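Local coordinates for protein aromatic-amino-acid aminotransferase (Burkholderia pseudomallei, PDB 4F4E) that probably transfers amino groups between aromatic amino acids such as tyrosine and 2-oxoglutarate, as a homodimer using pyridoxal 5'-phosphate bound covalently to a lysine, at residues P67-V72 against G335-R340; E242-D247 against S329-L334. All coordinates share one frame; numbering follows the deposited sequence.

Contact 1: residues P67-V72 against G335-R340; sequences PLLRAV and GEMRDR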
loop_
_atom_site.group_PDB
_atom_site.type_symbol
_atom_site.label_atom_id
_atom_site.label_comp_id
_atom_site.label_asym_id
_atom_site.label_seq_id
_atom_site.Cartn_x
_atom_site.Cartn_y
_atom_site.Cartn_z
ATOM N N PRO A 67 6.110 -21.395 -5.950
ATOM C CA PRO A 67 5.063 -21.934 -6.769
ATOM C C PRO A 67 3.945 -20.954 -7.091
ATOM O O PRO A 67 3.578 -20.100 -6.269
ATOM C CB PRO A 67 4.501 -23.062 -5.912
ATOM C CG PRO A 67 4.586 -22.485 -4.525
ATOM C CD PRO A 67 5.939 -21.784 -4.537
ATOM N N LEU A 68 3.378 -21.101 -8.274
ATOM C CA LEU A 68 2.116 -20.420 -8.580
ATOM C C LEU A 68 1.008 -21.418 -8.368
ATOM O O LEU A 68 0.914 -22.429 -9.119
ATOM C CB LEU A 68 2.086 -19.922 -10.036
ATOM C CG LEU A 68 0.831 -19.190 -10.531
ATOM C CD1 LEU A 68 0.568 -17.948 -9.710
ATOM C CD2 LEU A 68 0.899 -18.853 -12.042
ATOM N N LEU A 69 0.128 -21.146 -7.393
ATOM C CA LEU A 69 -0.914 -22.121 -7.083
ATOM C C LEU A 69 -1.884 -22.321 -8.236
ATOM O O LEU A 69 -2.203 -21.361 -8.931
ATOM C CB LEU A 69 -1.726 -21.741 -5.844
ATOM C CG LEU A 69 -0.978 -21.521 -4.539
ATOM C CD1 LEU A 69 -2.064 -21.536 -3.461
ATOM C CD2 LEU A 69 0.132 -22.526 -4.176
ATOM N N ARG A 70 -2.406 -23.537 -8.392
ATOM C CA ARG A 70 -3.297 -23.859 -9.480
ATOM C C ARG A 70 -4.568 -23.000 -9.438
ATOM O O ARG A 70 -5.025 -22.492 -10.456
ATOM C CB ARG A 70 -3.646 -25.356 -9.491
ATOM C CG ARG A 70 -2.417 -26.238 -9.650
ATOM C CD ARG A 70 -2.776 -27.718 -9.582
ATOM N NE ARG A 70 -2.927 -28.272 -8.222
ATOM C CZ ARG A 70 -1.950 -28.685 -7.428
ATOM N NH1 ARG A 70 -0.695 -28.642 -7.823
ATOM N NH2 ARG A 70 -2.236 -29.231 -6.225
ATOM N N ALA A 71 -5.125 -22.817 -8.239
ATOM C CA ALA A 71 -6.337 -22.043 -8.085
ATOM C C ALA A 71 -6.113 -20.576 -8.460
ATOM O O ALA A 71 -6.973 -19.949 -9.028
ATOM C CB ALA A 71 -6.875 -22.168 -6.664
ATOM N N VAL A 72 -4.911 -20.078 -8.238
ATOM C CA VAL A 72 -4.573 -18.707 -8.547
ATOM C C VAL A 72 -4.443 -18.559 -10.071
ATOM O O VAL A 72 -5.050 -17.696 -10.666
ATOM C CB VAL A 72 -3.300 -18.272 -7.820
ATOM C CG1 VAL A 72 -2.721 -16.995 -8.403
ATOM C CG2 VAL A 72 -3.570 -18.118 -6.324
ATOM N N GLY A 335 -2.868 -27.813 1.563
ATOM C CA GLY A 335 -2.655 -29.026 2.356
ATOM C C GLY A 335 -1.416 -29.804 1.946
ATOM O O GLY A 335 -0.707 -30.356 2.795
ATOM N N GLU A 336 -1.148 -29.835 0.637
ATOM C CA GLU A 336 0.072 -30.486 0.113
ATOM C C GLU A 336 1.326 -29.719 0.600
ATOM O O GLU A 336 2.324 -30.332 0.967
ATOM C CB GLU A 336 0.025 -30.563 -1.413
ATOM C CG GLU A 336 -1.066 -31.499 -1.895
ATOM C CD GLU A 336 -1.328 -31.378 -3.373
ATOM O OE1 GLU A 336 -0.835 -30.409 -3.999
ATOM O OE2 GLU A 336 -2.078 -32.207 -3.909
ATOM N N MET A 337 1.236 -28.406 0.655
ATOM C CA MET A 337 2.331 -27.601 1.171
ATOM C C MET A 337 2.549 -27.823 2.684
ATOM O O MET A 337 3.697 -28.055 3.123
ATOM C CB MET A 337 2.114 -26.123 0.834
ATOM C CG MET A 337 2.056 -25.858 -0.655
ATOM S SD MET A 337 1.343 -24.255 -1.025
ATOM C CE MET A 337 2.528 -23.172 -0.373
ATOM N N ARG A 338 1.459 -27.794 3.459
ATOM C CA ARG A 338 1.505 -28.167 4.871
ATOM C C ARG A 338 2.183 -29.527 5.040
ATOM O O ARG A 338 3.086 -29.693 5.849
ATOM C CB ARG A 338 0.101 -28.216 5.473
ATOM C CG ARG A 338 0.053 -28.592 6.936
ATOM C CD ARG A 338 -1.366 -28.513 7.481
ATOM N NE ARG A 338 -2.313 -29.404 6.813
ATOM C CZ ARG A 338 -3.323 -29.015 6.002
ATOM N NH1 ARG A 338 -3.568 -27.727 5.655
ATOM N NH2 ARG A 338 -4.133 -29.947 5.549
ATOM N N ASP A 339 1.725 -30.503 4.274
ATOM C CA ASP A 339 2.211 -31.870 4.450
ATOM C C ASP A 339 3.659 -32.026 3.994
ATOM O O ASP A 339 4.389 -32.858 4.556
ATOM C CB ASP A 339 1.312 -32.835 3.694
ATOM C CG ASP A 339 -0.079 -33.045 4.375
ATOM O OD1 ASP A 339 -0.334 -32.705 5.550
ATOM O OD2 ASP A 339 -0.893 -33.618 3.682
ATOM N N ARG A 340 4.086 -31.280 2.970
ATOM C CA ARG A 340 5.489 -31.397 2.524
ATOM C C ARG A 340 6.418 -30.880 3.605
ATOM O O ARG A 340 7.427 -31.494 3.890
ATOM C CB ARG A 340 5.794 -30.685 1.211
ATOM C CG ARG A 340 7.129 -31.158 0.652
ATOM C CD ARG A 340 7.744 -30.154 -0.281
ATOM N NE ARG A 340 8.151 -28.946 0.411
ATOM C CZ ARG A 340 8.546 -27.855 -0.216
ATOM N NH1 ARG A 340 8.569 -27.835 -1.561
ATOM N NH2 ARG A 340 8.914 -26.802 0.489
#

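Contact 2: residues E242-D247 against S329-L334; sequences ESIEAD and SWVQEL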
loop_
_atom_site.group_PDB
_atom_site.type_symbol
_atom_site.label_atom_id
_atom_site.label_comp_id
_atom_site.label_asym_id
_atom_site.label_seq_id
_atom_site.Cartn_x
_atom_site.Cartn_y
_atom_site.Cartn_z
ATOM N N GLU A 242 -2.205 -27.032 11.362
ATOM C CA GLU A 242 -2.980 -28.270 11.359
ATOM C C GLU A 242 -3.979 -28.345 10.206
ATOM O O GLU A 242 -4.077 -29.365 9.494
ATOM C CB GLU A 242 -3.708 -28.417 12.693
ATOM C CG GLU A 242 -4.615 -29.635 12.770
ATOM C CD GLU A 242 -3.846 -30.956 12.741
ATOM O OE1 GLU A 242 -2.604 -31.012 13.039
ATOM O OE2 GLU A 242 -4.515 -31.977 12.445
ATOM N N SER A 243 -4.784 -27.307 10.070
ATOM C CA SER A 243 -5.777 -27.221 9.011
ATOM C C SER A 243 -6.223 -25.785 8.932
ATOM O O SER A 243 -5.992 -25.015 9.846
ATOM C CB SER A 243 -6.993 -28.103 9.309
ATOM O OG SER A 243 -7.666 -27.657 10.497
ATOM N N ILE A 244 -6.913 -25.428 7.859
ATOM C CA ILE A 244 -7.421 -24.051 7.746
ATOM C C ILE A 244 -8.278 -23.653 8.931
ATOM O O ILE A 244 -8.032 -22.603 9.538
ATOM C CB ILE A 244 -8.145 -23.831 6.415
ATOM C CG1 ILE A 244 -7.126 -23.829 5.277
ATOM C CG2 ILE A 244 -8.931 -22.527 6.396
ATOM C CD1 ILE A 244 -7.702 -24.232 3.927
ATOM N N GLU A 245 -9.239 -24.504 9.291
ATOM C CA GLU A 245 -10.126 -24.234 10.400
ATOM C C GLU A 245 -9.406 -24.285 11.766
ATOM O O GLU A 245 -9.572 -23.381 12.572
ATOM C CB GLU A 245 -11.364 -25.170 10.373
ATOM C CG GLU A 245 -12.301 -24.893 9.184
ATOM C CD GLU A 245 -12.980 -23.492 9.237
ATOM O OE1 GLU A 245 -13.837 -23.296 10.150
ATOM O OE2 GLU A 245 -12.670 -22.601 8.362
ATOM N N ALA A 246 -8.581 -25.301 12.011
ATOM C CA ALA A 246 -7.933 -25.454 13.309
ATOM C C ALA A 246 -6.950 -24.306 13.549
ATOM O O ALA A 246 -6.749 -23.865 14.696
ATOM C CB ALA A 246 -7.190 -26.798 13.429
ATOM N N ASP A 247 -6.327 -23.829 12.483
ATOM C CA ASP A 247 -5.301 -22.786 12.631
ATOM C C ASP A 247 -5.902 -21.461 13.049
ATOM O O ASP A 247 -5.154 -20.558 13.491
ATOM C CB ASP A 247 -4.511 -22.614 11.330
ATOM C CG ASP A 247 -3.546 -23.777 11.045
ATOM O OD1 ASP A 247 -3.458 -24.693 11.922
ATOM O OD2 ASP A 247 -2.856 -23.756 9.981
ATOM N N SER A 329 -9.606 -26.595 -4.839
ATOM C CA SER A 329 -8.266 -26.727 -5.389
ATOM C C SER A 329 -7.242 -26.053 -4.458
ATOM O O SER A 329 -6.189 -26.607 -4.177
ATOM C CB SER A 329 -8.209 -26.076 -6.799
ATOM O OG SER A 329 -6.872 -25.948 -7.242
ATOM N N TRP A 330 -7.570 -24.834 -4.004
ATOM C CA TRP A 330 -6.732 -24.127 -3.035
ATOM C C TRP A 330 -6.502 -24.954 -1.762
ATOM O O TRP A 330 -5.354 -25.120 -1.311
ATOM C CB TRP A 330 -7.391 -22.804 -2.730
ATOM C CG TRP A 330 -6.724 -22.113 -1.602
ATOM C CD1 TRP A 330 -5.391 -21.727 -1.515
ATOM C CD2 TRP A 330 -7.338 -21.739 -0.358
ATOM N NE1 TRP A 330 -5.160 -21.150 -0.297
ATOM C CE2 TRP A 330 -6.299 -21.119 0.443
ATOM C CE3 TRP A 330 -8.642 -21.831 0.172
ATOM C CZ2 TRP A 330 -6.548 -20.597 1.728
ATOM C CZ3 TRP A 330 -8.875 -21.316 1.468
ATOM C CH2 TRP A 330 -7.849 -20.720 2.227
ATOM N N VAL A 331 -7.581 -25.509 -1.214
ATOM C CA VAL A 331 -7.539 -26.281 0.077
ATOM C C VAL A 331 -6.606 -27.472 -0.114
ATOM O O VAL A 331 -5.721 -27.762 0.733
ATOM C CB VAL A 331 -8.960 -26.718 0.539
ATOM C CG1 VAL A 331 -8.877 -27.742 1.646
ATOM C CG2 VAL A 331 -9.737 -25.504 1.016
ATOM N N GLN A 332 -6.736 -28.118 -1.265
ATOM C CA GLN A 332 -5.925 -29.275 -1.544
ATOM C C GLN A 332 -4.459 -28.929 -1.642
ATOM O O GLN A 332 -3.607 -29.584 -1.027
ATOM C CB GLN A 332 -6.399 -29.955 -2.830
ATOM C CG GLN A 332 -5.617 -31.211 -3.202
ATOM C CD GLN A 332 -6.283 -31.942 -4.349
ATOM O OE1 GLN A 332 -6.815 -33.047 -4.184
ATOM N NE2 GLN A 332 -6.298 -31.322 -5.501
ATOM N N GLU A 333 -4.160 -27.883 -2.404
ATOM C CA GLU A 333 -2.788 -27.491 -2.619
ATOM C C GLU A 333 -2.105 -26.946 -1.345
ATOM O O GLU A 333 -0.950 -27.265 -1.083
ATOM C CB GLU A 333 -2.639 -26.524 -3.815
ATOM C CG GLU A 333 -1.181 -26.347 -4.191
ATOM C CD GLU A 333 -0.928 -25.714 -5.552
ATOM O OE1 GLU A 333 0.284 -25.592 -5.876
ATOM O OE2 GLU A 333 -1.875 -25.317 -6.267
ATOM N N LEU A 334 -2.826 -26.153 -0.557
ATOM C CA LEU A 334 -2.280 -25.633 0.661
ATOM C C LEU A 334 -2.006 -26.806 1.622
ATOM O O LEU A 334 -1.005 -26.836 2.359
ATOM C CB LEU A 334 -3.281 -24.664 1.260
ATOM C CG LEU A 334 -2.844 -24.021 2.575
ATOM C CD1 LEU A 334 -1.450 -23.387 2.502
ATOM C CD2 LEU A 334 -3.924 -23.037 2.937
#

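Contact 1: residues P67-V72 against G335-R340
Leu-69 and Arg-70 make the two touches by which 67-72 meets 335-340, one apolar and one charged. Just before them, the backbone O of Pro-67 is hydrogen-bonded to Ser-272 OG, which ties this turn to the loop that follows the cofactor-bearing Lys-269. Leu-69, at the N-cap position of helix 70-81, sends its CD2 branch to the sulfur of Met-337, with 3.8 Å between CD2 and SD. The thioether reaches that methyl because the Met-337 chain runs out from the helix nearly extended at its second torsion (chi2 164°). Met-337 also rests on Tyr-59. Arg-70 follows, and its side chain crosses that of Glu-336 at about a right angle. Here a single salt bridge forms: NH2 of Arg-70 donates to OE1 of Glu-336 at 2.9 Å. The oxygen lies in the guanidinium plane, at its edge, whereas the nitrogen meets OE1 on the syn side but 25° out of the carboxylate plane. Of the guanidinium nitrogens, NH2 alone bonds to this carboxylate, and the two planes stand 58° apart. The backbone N of Arg-70 is bonded to Glu-333 OE2, earlier on the same long helix. In this class-I, pyridoxal-phosphate-dependent aminotransferase, the N-terminal start of helix 70-81 and the turn before it thus pack on the flank of helix 324-354, close to the loop after Lys-269.

Contact 2: residues E242-D247 against S329-L334
Ile-244 has CG1 anti to its carbonyl carbon (chi1 -70°) and an extended outer chain (chi2 154°), which carries CD1 out to helix 324-354. From the other direction comes Trp-330, whose CG, anti to its own backbone N, swings the indole toward Ile-244. The two meet as a CH-pi contact: CD1 of Ile-244 sits over one face of the indole, 4.2 Å from the centroid of the six-membered ring and 25° off its normal. Val-331 CG2 reaches the same methyl, 3.8 Å from Ile-244 CD1, while Leu-334 CD2 lies 4.0 Å from Ile-244 CG1. One side chain is therefore received by three residues from about one turn of helix, and no hydrogen bond crosses. Bonds within the loop help to shape it. Asp-247 OD1 accepts from the backbone N of Glu-242 at 2.7 Å, almost perfectly straight, and Ser-243 OG takes the backbone N of Ala-246 in an ST motif; Asp-247 OD2 binds the backbone N of Gly-239 and Gly-241. The indole is fixed by NE1 bonding to Ser-270 O and by stacking with Phe-271. The contact thus joins the loop between strand 230-235 and helix 249-256 to helix 324-354, with helices 70-81 and 312-322 also packing on Trp-330.

How the contacts relate
Helix 324-354 is the element both contacts share: contact 2 uses residues 329-334 and contact 1 the six that follow, and their centres lie about 9 Å apart. Along the chain the order is 67-72, 242-247, 329-334, 335-340, so contact 2 is nested inside the loop closed by contact 1. The two also touch directly, as Arg-338 of contact 1 packs with its NE 3.2 Å from Glu-242 O of contact 2. The principle illustrated is that one long helix can gather sequence-distant pieces: here the start of helix 70-81 and the loop after sheet strand 230-235, beside the residues that follow cofactor-bearing Lys-269.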